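Local coordinates for protein diaminopimelate decarboxylase (Methanocaldococcus jannaschii, PDB 1TWI) that catalyses the pyridoxal-phosphate-dependent decarboxylation of meso-diaminopimelate to L-lysine, the last step of lysine biosynthesis, as a homodimer, at residues 389-403 against 413-425. Sequence-based numbering, arbitrary orientation.
Sequences ISMANNYNARGRPRM and LIRERETYADLIA
E418 grips R400 by backbone and side chain, just beyond the open end of the β-hairpin 402-407/410-415: OE1 accepts from R400 N at 2.7 Å through its anti lone pair, and from R400 NE. A bend at chi3 (-68°) brings R400 NE and NH2 side-on to the carboxylate, NH2 taking OE2 at 2.8 Å; the planes stand 49° apart, and these two nitrogens approach from above the carboxylate plane. E418 N returns a bond to R400 O. In the hairpin a classic bulge sets I414 and R415 opposite M403: I414 N and R415 N reach M403 O from one face, at 2.8 and 3.1 Å. R415 NH2 sits 3.3 Å above the R400 guanidinium plane, offset toward its rim, a meeting of donors that the E418 carboxylate probably eases. A second side-on salt bridge, R402 to E416, is nearly coplanar (25°), with NE to OE1 at 2.6 Å; F28 O accepts from R402 NH1 and R417 NH2. M391 and Y395 line different lysine pockets, M391 packing on Y395 of the second subunit. One water donates to R400 O and E416 O and accepts from R415 NE, while R402 CD lies 3.4 Å above the centre of the R417 guanidinium.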
loop_
_atom_site.group_PDB
_atom_site.type_symbol
_atom_site.label_atom_id
_atom_site.label_comp_id
_atom_site.label_asym_id
_atom_site.label_seq_id
_atom_site.Cartn_x
_atom_site.Cartn_y
_atom_site.Cartn_z
ATOM N N ILE A 389 -8.133 -2.375 -6.521
ATOM C CA ILE A 389 -7.015 -2.624 -7.427
ATOM C C ILE A 389 -6.180 -1.333 -7.504
ATOM O O ILE A 389 -4.966 -1.395 -7.695
ATOM C CB ILE A 389 -7.527 -3.075 -8.834
ATOM C CG1 ILE A 389 -6.362 -3.647 -9.681
ATOM C CG2 ILE A 389 -8.147 -1.869 -9.610
ATOM C CD1 ILE A 389 -5.859 -5.061 -9.189
ATOM N N SER A 390 -6.785 -0.163 -7.328
ATOM C CA SER A 390 -5.975 1.068 -7.478
ATOM C C SER A 390 -4.865 1.200 -6.422
ATOM O O SER A 390 -3.920 1.945 -6.637
ATOM C CB SER A 390 -6.848 2.333 -7.477
ATOM O OG SER A 390 -7.407 2.592 -6.189
ATOM N N MET A 391 -4.957 0.474 -5.305
ATOM C CA MET A 391 -3.876 0.548 -4.306
ATOM C C MET A 391 -3.181 -0.804 -4.201
ATOM O O MET A 391 -2.348 -0.991 -3.314
ATOM C CB MET A 391 -4.429 0.959 -2.916
ATOM C CG MET A 391 -5.152 2.335 -2.927
ATOM S SD MET A 391 -5.650 3.033 -1.308
ATOM C CE MET A 391 -4.120 3.512 -0.653
ATOM N N ALA A 392 -3.502 -1.753 -5.079
ATOM C CA ALA A 392 -2.879 -3.094 -4.982
ATOM C C ALA A 392 -1.359 -2.997 -5.179
ATOM O O ALA A 392 -0.878 -2.060 -5.837
ATOM C CB ALA A 392 -3.488 -4.031 -6.056
ATOM N N ASN A 393 -0.586 -3.946 -4.650
ATOM C CA ASN A 393 0.846 -3.843 -4.849
ATOM C C ASN A 393 1.433 -5.251 -4.881
ATOM O O ASN A 393 0.679 -6.195 -4.886
ATOM C CB ASN A 393 1.422 -3.054 -3.701
ATOM C CG ASN A 393 0.956 -3.595 -2.369
ATOM O OD1 ASN A 393 0.153 -2.955 -1.649
ATOM N ND2 ASN A 393 1.417 -4.761 -2.029
ATOM N N ASN A 394 2.755 -5.384 -4.883
ATOM C CA ASN A 394 3.403 -6.685 -4.961
ATOM C C ASN A 394 4.039 -7.097 -3.643
ATOM O O ASN A 394 4.948 -7.957 -3.612
ATOM C CB ASN A 394 4.501 -6.665 -6.040
ATOM C CG ASN A 394 3.933 -6.567 -7.452
ATOM O OD1 ASN A 394 2.969 -7.278 -7.815
ATOM N ND2 ASN A 394 4.534 -5.737 -8.261
ATOM N N TYR A 395 3.576 -6.514 -2.549
ATOM C CA TYR A 395 4.155 -6.862 -1.250
ATOM C C TYR A 395 4.192 -8.369 -1.003
ATOM O O TYR A 395 3.212 -9.073 -1.296
ATOM C CB TYR A 395 3.397 -6.129 -0.135
ATOM C CG TYR A 395 4.012 -6.283 1.229
ATOM C CD1 TYR A 395 5.382 -6.106 1.426
ATOM C CD2 TYR A 395 3.190 -6.522 2.348
ATOM C CE1 TYR A 395 5.941 -6.153 2.731
ATOM C CE2 TYR A 395 3.709 -6.580 3.630
ATOM C CZ TYR A 395 5.106 -6.391 3.813
ATOM O OH TYR A 395 5.637 -6.480 5.083
ATOM N N ASN A 396 5.325 -8.845 -0.482
ATOM C CA ASN A 396 5.591 -10.285 -0.233
ATOM C C ASN A 396 5.807 -10.991 -1.585
ATOM O O ASN A 396 5.669 -12.195 -1.669
ATOM C CB ASN A 396 4.443 -10.990 0.544
ATOM C CG ASN A 396 4.475 -10.685 2.039
ATOM O OD1 ASN A 396 4.897 -9.601 2.473
ATOM N ND2 ASN A 396 4.037 -11.626 2.817
ATOM N N ALA A 397 6.179 -10.220 -2.619
ATOM C CA ALA A 397 6.422 -10.731 -3.981
ATOM C C ALA A 397 5.252 -11.569 -4.505
ATOM O O ALA A 397 5.415 -12.723 -4.914
ATOM C CB ALA A 397 7.763 -11.557 -4.058
ATOM N N ARG A 398 4.075 -10.955 -4.489
ATOM C CA ARG A 398 2.847 -11.604 -4.948
ATOM C C ARG A 398 2.345 -10.780 -6.133
ATOM O O ARG A 398 2.295 -9.540 -6.050
ATOM C CB ARG A 398 1.774 -11.578 -3.841
ATOM C CG ARG A 398 2.031 -12.494 -2.696
ATOM C CD ARG A 398 0.981 -12.273 -1.598
ATOM N NE ARG A 398 1.226 -13.345 -0.653
ATOM C CZ ARG A 398 0.449 -14.413 -0.525
ATOM N NH1 ARG A 398 -0.662 -14.499 -1.284
ATOM N NH2 ARG A 398 0.850 -15.419 0.272
ATOM N N GLY A 399 2.012 -11.447 -7.236
ATOM C CA GLY A 399 1.508 -10.713 -8.388
ATOM C C GLY A 399 0.125 -10.046 -8.171
ATOM O O GLY A 399 -0.712 -10.550 -7.397
ATOM N N ARG A 400 -0.135 -8.920 -8.830
ATOM C CA ARG A 400 -1.454 -8.302 -8.656
ATOM C C ARG A 400 -2.405 -9.254 -9.345
ATOM O O ARG A 400 -2.072 -9.892 -10.358
ATOM C CB ARG A 400 -1.481 -6.873 -9.198
ATOM C CG ARG A 400 -0.788 -5.935 -8.148
ATOM C CD ARG A 400 -0.518 -4.566 -8.698
ATOM N NE ARG A 400 0.510 -4.610 -9.744
ATOM C CZ ARG A 400 0.882 -3.539 -10.447
ATOM N NH1 ARG A 400 0.314 -2.357 -10.206
ATOM N NH2 ARG A 400 1.792 -3.639 -11.409
ATOM N N PRO A 401 -3.620 -9.368 -8.806
ATOM C CA PRO A 401 -4.610 -10.292 -9.354
ATOM C C PRO A 401 -5.319 -9.980 -10.656
ATOM O O PRO A 401 -5.328 -8.846 -11.148
ATOM C CB PRO A 401 -5.597 -10.375 -8.216
ATOM C CG PRO A 401 -5.628 -8.889 -7.767
ATOM C CD PRO A 401 -4.236 -8.446 -7.813
ATOM N N ARG A 402 -5.944 -11.018 -11.191
ATOM C CA ARG A 402 -6.760 -10.863 -12.389
ATOM C C ARG A 402 -8.029 -10.139 -11.976
ATOM O O ARG A 402 -8.371 -10.153 -10.804
ATOM C CB ARG A 402 -7.204 -12.225 -12.903
ATOM C CG ARG A 402 -6.327 -12.780 -13.990
ATOM C CD ARG A 402 -6.791 -14.168 -14.407
ATOM N NE ARG A 402 -6.238 -14.514 -15.708
ATOM C CZ ARG A 402 -6.571 -15.619 -16.369
ATOM N NH1 ARG A 402 -7.446 -16.504 -15.818
ATOM N NH2 ARG A 402 -6.094 -15.801 -17.606
ATOM N N MET A 403 -8.712 -9.534 -12.955
ATOM C CA MET A 403 -10.003 -8.890 -12.744
ATOM C C MET A 403 -10.861 -9.187 -13.975
ATOM O O MET A 403 -10.347 -9.119 -15.103
ATOM C CB MET A 403 -9.926 -7.359 -12.678
ATOM C CG MET A 403 -8.879 -6.847 -11.687
ATOM S SD MET A 403 -9.366 -5.174 -11.034
ATOM C CE MET A 403 -9.338 -4.169 -12.653
ATOM N N LEU A 413 -12.233 -10.782 -19.283
ATOM C CA LEU A 413 -11.024 -10.540 -18.494
ATOM C C LEU A 413 -10.645 -9.073 -18.758
ATOM O O LEU A 413 -10.436 -8.660 -19.901
ATOM C CB LEU A 413 -9.883 -11.519 -18.924
ATOM C CG LEU A 413 -8.573 -11.452 -18.091
ATOM C CD1 LEU A 413 -8.882 -11.821 -16.606
ATOM C CD2 LEU A 413 -7.514 -12.430 -18.661
ATOM N N ILE A 414 -10.576 -8.249 -17.719
ATOM C CA ILE A 414 -10.163 -6.860 -17.956
ATOM C C ILE A 414 -8.823 -6.509 -17.320
ATOM O O ILE A 414 -8.318 -5.391 -17.508
ATOM C CB ILE A 414 -11.217 -5.815 -17.500
ATOM C CG1 ILE A 414 -11.571 -6.007 -16.007
ATOM C CG2 ILE A 414 -12.508 -6.013 -18.378
ATOM C CD1 ILE A 414 -12.351 -4.778 -15.444
ATOM N N ARG A 415 -8.252 -7.435 -16.546
ATOM C CA ARG A 415 -6.897 -7.202 -16.043
ATOM C C ARG A 415 -6.255 -8.564 -15.967
ATOM O O ARG A 415 -6.818 -9.483 -15.391
ATOM C CB ARG A 415 -6.895 -6.514 -14.653
ATOM C CG ARG A 415 -5.448 -6.172 -14.205
ATOM C CD ARG A 415 -5.303 -5.815 -12.713
ATOM N NE ARG A 415 -3.883 -5.860 -12.390
ATOM C CZ ARG A 415 -3.079 -4.810 -12.428
ATOM N NH1 ARG A 415 -3.562 -3.609 -12.750
ATOM N NH2 ARG A 415 -1.784 -4.965 -12.184
ATOM N N GLU A 416 -5.073 -8.735 -16.556
ATOM C CA GLU A 416 -4.419 -10.045 -16.481
ATOM C C GLU A 416 -3.606 -10.083 -15.208
ATOM O O GLU A 416 -3.185 -9.034 -14.673
ATOM C CB GLU A 416 -3.514 -10.245 -17.707
ATOM C CG GLU A 416 -2.912 -11.616 -17.873
ATOM C CD GLU A 416 -3.897 -12.770 -17.757
ATOM O OE1 GLU A 416 -4.171 -13.129 -16.612
ATOM O OE2 GLU A 416 -4.375 -13.309 -18.788
ATOM N N ARG A 417 -3.353 -11.276 -14.688
ATOM C CA ARG A 417 -2.573 -11.311 -13.467
ATOM C C ARG A 417 -1.092 -11.203 -13.754
ATOM O O ARG A 417 -0.649 -11.357 -14.894
ATOM C CB ARG A 417 -2.818 -12.606 -12.675
ATOM C CG ARG A 417 -2.484 -13.861 -13.408
ATOM C CD ARG A 417 -2.572 -15.038 -12.372
ATOM N NE ARG A 417 -3.883 -15.114 -11.726
ATOM C CZ ARG A 417 -4.840 -15.974 -12.070
ATOM N NH1 ARG A 417 -4.618 -16.850 -13.080
ATOM N NH2 ARG A 417 -6.008 -15.964 -11.411
ATOM N N GLU A 418 -0.319 -10.958 -12.717
ATOM C CA GLU A 418 1.129 -10.890 -12.890
ATOM C C GLU A 418 1.764 -12.261 -12.543
ATOM O O GLU A 418 1.380 -12.890 -11.537
ATOM C CB GLU A 418 1.711 -9.795 -11.957
ATOM C CG GLU A 418 1.453 -8.381 -12.517
ATOM C CD GLU A 418 1.822 -7.301 -11.550
ATOM O OE1 GLU A 418 1.464 -7.418 -10.368
ATOM O OE2 GLU A 418 2.462 -6.317 -11.996
ATOM N N THR A 419 2.728 -12.715 -13.348
ATOM C CA THR A 419 3.419 -13.993 -13.093
ATOM C C THR A 419 4.670 -13.723 -12.308
ATOM O O THR A 419 4.994 -12.552 -12.033
ATOM C CB THR A 419 3.926 -14.686 -14.413
ATOM O OG1 THR A 419 4.902 -13.829 -15.032
ATOM C CG2 THR A 419 2.743 -14.906 -15.384
ATOM N N TYR A 420 5.336 -14.807 -11.899
ATOM C CA TYR A 420 6.607 -14.652 -11.194
ATOM C C TYR A 420 7.542 -13.842 -12.104
ATOM O O TYR A 420 8.298 -12.999 -11.608
ATOM C CB TYR A 420 7.268 -16.028 -10.877
ATOM C CG TYR A 420 6.494 -16.856 -9.857
ATOM C CD1 TYR A 420 5.765 -16.243 -8.842
ATOM C CD2 TYR A 420 6.452 -18.239 -9.932
ATOM C CE1 TYR A 420 4.990 -16.992 -7.922
ATOM C CE2 TYR A 420 5.695 -19.009 -9.003
ATOM C CZ TYR A 420 4.968 -18.361 -8.009
ATOM O OH TYR A 420 4.211 -19.112 -7.131
ATOM N N ALA A 421 7.480 -14.064 -13.435
ATOM C CA ALA A 421 8.372 -13.332 -14.345
ATOM C C ALA A 421 8.059 -11.844 -14.305
ATOM O O ALA A 421 8.964 -10.990 -14.470
ATOM C CB ALA A 421 8.263 -13.901 -15.863
ATOM N N ASP A 422 6.786 -11.492 -14.095
ATOM C CA ASP A 422 6.477 -10.065 -14.039
ATOM C C ASP A 422 7.064 -9.377 -12.772
ATOM O O ASP A 422 7.331 -8.161 -12.775
ATOM C CB ASP A 422 4.940 -9.834 -14.016
ATOM C CG ASP A 422 4.270 -10.064 -15.362
ATOM O OD1 ASP A 422 4.639 -9.410 -16.330
ATOM O OD2 ASP A 422 3.329 -10.864 -15.443
ATOM N N LEU A 423 7.199 -10.135 -11.679
ATOM C CA LEU A 423 7.674 -9.579 -10.419
ATOM C C LEU A 423 9.054 -8.941 -10.579
ATOM O O LEU A 423 9.333 -7.923 -9.941
ATOM C CB LEU A 423 7.771 -10.662 -9.348
ATOM C CG LEU A 423 6.414 -11.279 -8.919
ATOM C CD1 LEU A 423 6.668 -12.475 -7.961
ATOM C CD2 LEU A 423 5.601 -10.170 -8.219
ATOM N N ILE A 424 9.904 -9.546 -11.411
ATOM C CA ILE A 424 11.268 -9.025 -11.617
ATOM C C ILE A 424 11.470 -8.387 -12.974
ATOM O O ILE A 424 12.617 -8.131 -13.394
ATOM C CB ILE A 424 12.350 -10.163 -11.441
ATOM C CG1 ILE A 424 12.019 -11.341 -12.403
ATOM C CG2 ILE A 424 12.408 -10.661 -9.942
ATOM C CD1 ILE A 424 13.042 -12.422 -12.419
ATOM N N ALA A 425 10.379 -8.066 -13.665
ATOM C CA ALA A 425 10.539 -7.518 -15.019
ATOM C C ALA A 425 11.080 -6.092 -15.134
ATOM O O ALA A 425 11.327 -5.645 -16.243
ATOM C CB ALA A 425 9.206 -7.650 -15.823
HETATM O O HOH W 1 -1.921 -8.002 -12.488
#